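Local coordinates for protein phenol hydroxylase component phO (Pseudomonas stutzeri, PDB 3U52) that is a component of a multicomponent bacterial phenol hydroxylase, which probably takes part in the oxygen-dependent hydroxylation of phenol, at residues Y29-L34 with M103-T108. Sequence-based numbering, arbitrary orientation.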
# COMPACT_ATOMS: atom_id res chain seq x y z
N TYR E 29 14.67 29.84 -45.37
CA TYR E 29 15.74 28.90 -44.97
C TYR E 29 17.15 29.40 -45.32
O TYR E 29 17.44 29.68 -46.48
CB TYR E 29 15.45 27.56 -45.60
CG TYR E 29 16.43 26.43 -45.39
CD1 TYR E 29 16.63 25.48 -46.40
CD2 TYR E 29 17.15 26.28 -44.20
CE1 TYR E 29 17.52 24.41 -46.23
CE2 TYR E 29 18.06 25.22 -44.03
CZ TYR E 29 18.24 24.30 -45.03
OH TYR E 29 19.13 23.25 -44.86
N TRP E 30 18.02 29.48 -44.29
CA TRP E 30 19.42 29.88 -44.41
C TRP E 30 20.29 28.62 -44.18
O TRP E 30 20.57 28.27 -43.06
CB TRP E 30 19.75 30.94 -43.36
CG TRP E 30 21.13 31.57 -43.50
CD1 TRP E 30 21.91 31.58 -44.61
CD2 TRP E 30 21.82 32.32 -42.51
NE1 TRP E 30 23.07 32.29 -44.36
CE2 TRP E 30 23.02 32.78 -43.09
CE3 TRP E 30 21.53 32.69 -41.18
CZ2 TRP E 30 23.95 33.59 -42.40
CZ3 TRP E 30 22.46 33.46 -40.48
CH2 TRP E 30 23.66 33.90 -41.08
N PRO E 31 20.65 27.88 -45.26
CA PRO E 31 21.41 26.65 -44.97
C PRO E 31 22.73 26.87 -44.25
O PRO E 31 23.34 27.92 -44.40
CB PRO E 31 21.65 26.06 -46.37
CG PRO E 31 20.56 26.63 -47.22
CD PRO E 31 20.32 28.01 -46.69
N ASP E 32 23.16 25.85 -43.50
CA ASP E 32 24.41 25.83 -42.71
C ASP E 32 24.39 26.75 -41.52
O ASP E 32 25.46 27.17 -41.05
CB ASP E 32 25.62 26.11 -43.61
CG ASP E 32 25.82 25.02 -44.63
OD1 ASP E 32 25.77 23.81 -44.25
OD2 ASP E 32 25.98 25.37 -45.82
N HIS E 33 23.19 27.05 -41.01
CA HIS E 33 23.03 27.94 -39.86
C HIS E 33 22.03 27.35 -38.85
O HIS E 33 21.03 27.99 -38.49
CB HIS E 33 22.70 29.37 -40.31
CG HIS E 33 23.86 29.99 -41.03
ND1 HIS E 33 24.17 29.67 -42.34
CD2 HIS E 33 24.87 30.77 -40.58
CE1 HIS E 33 25.30 30.27 -42.68
NE2 HIS E 33 25.74 30.96 -41.64
N LEU E 34 22.33 26.13 -38.42
CA LEU E 34 21.36 25.30 -37.67
C LEU E 34 21.25 25.78 -36.24
O LEU E 34 20.47 25.23 -35.46
CB LEU E 34 21.70 23.79 -37.74
CG LEU E 34 21.50 23.22 -39.16
CD1 LEU E 34 22.19 21.90 -39.28
CD2 LEU E 34 20.03 23.16 -39.44
N MET E 103 8.60 29.44 -49.88
CA MET E 103 9.84 29.39 -49.10
C MET E 103 10.96 29.93 -49.95
O MET E 103 11.18 29.42 -51.04
CB MET E 103 10.20 27.97 -48.67
CG MET E 103 11.40 27.96 -47.68
SD MET E 103 11.70 26.43 -46.91
CE MET E 103 10.99 26.75 -45.35
N LEU E 104 11.61 30.97 -49.46
CA LEU E 104 12.91 31.38 -49.94
C LEU E 104 14.08 30.62 -49.24
O LEU E 104 14.08 30.44 -48.01
CB LEU E 104 13.06 32.86 -49.63
CG LEU E 104 12.11 33.81 -50.39
CD1 LEU E 104 12.12 35.17 -49.71
CD2 LEU E 104 12.49 33.93 -51.89
N THR E 105 15.07 30.19 -50.03
CA THR E 105 16.30 29.60 -49.49
C THR E 105 17.40 30.57 -49.80
O THR E 105 17.48 31.00 -50.93
CB THR E 105 16.62 28.22 -50.14
OG1 THR E 105 15.54 27.32 -49.87
CG2 THR E 105 17.91 27.58 -49.61
N VAL E 106 18.21 30.94 -48.83
CA VAL E 106 19.29 31.90 -49.11
C VAL E 106 20.61 31.30 -48.70
O VAL E 106 20.78 30.95 -47.55
CB VAL E 106 19.11 33.28 -48.43
CG1 VAL E 106 18.78 33.20 -46.92
CG2 VAL E 106 20.36 34.18 -48.68
N THR E 107 21.52 31.16 -49.67
CA THR E 107 22.84 30.61 -49.42
C THR E 107 23.86 31.74 -49.53
O THR E 107 23.86 32.48 -50.52
CB THR E 107 23.14 29.46 -50.42
OG1 THR E 107 22.27 28.35 -50.12
CG2 THR E 107 24.59 28.98 -50.34
N THR E 108 24.70 31.85 -48.51
CA THR E 108 25.71 32.90 -48.40
C THR E 108 27.12 32.28 -48.49
O THR E 108 27.70 31.87 -47.50
CB THR E 108 25.58 33.65 -47.03
OG1 THR E 108 25.60 32.70 -45.95
CG2 THR E 108 24.26 34.49 -46.96
O HOH W 1 24.33 29.44 -46.53
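Trp30 meets Thr108 at about a right angle: Thr108 OG1 sits at the indole edge, in its plane, and takes the NE1 hydrogen (3.0 Å, 167°). Thr108 suits this place because its hydroxyl, set between backbone N and carbonyl carbon (chi1 53°), also makes a weak hydrogen bond to Leu111 O. His33 covers one indole face, its CG 3.4 Å above the plane, and is itself fixed by ND1 bonding to Pro31 O (2.8 Å) and NE2 to Asp67. Replacing the indole by an alanine side chain is likely to cost Thr108 OG1 its donor and one imidazole face its packing partner, opening a gap beside Val106.

Tyr29 and Thr105 lie side by side on one face of the parallel pairing, CD1 4.0 Å from CG2, joined by backbone bonds Tyr29 N to Leu104 O and Val106 N to Tyr29 O (both 2.8 Å). Pro31, an apolar plate, sets CG over the rim of the Tyr29 ring and 3.7 Å from Thr105 CG2. It ends the pairing, having no N-H for Val106 O. A water donating to Pro31 O, inside the Trp30-His33 type II turn, accepts from Thr108 N, tying turn to strand end. Val106 O thus stays buried without a conventional donor, probably eased by the CA-H of Trp30.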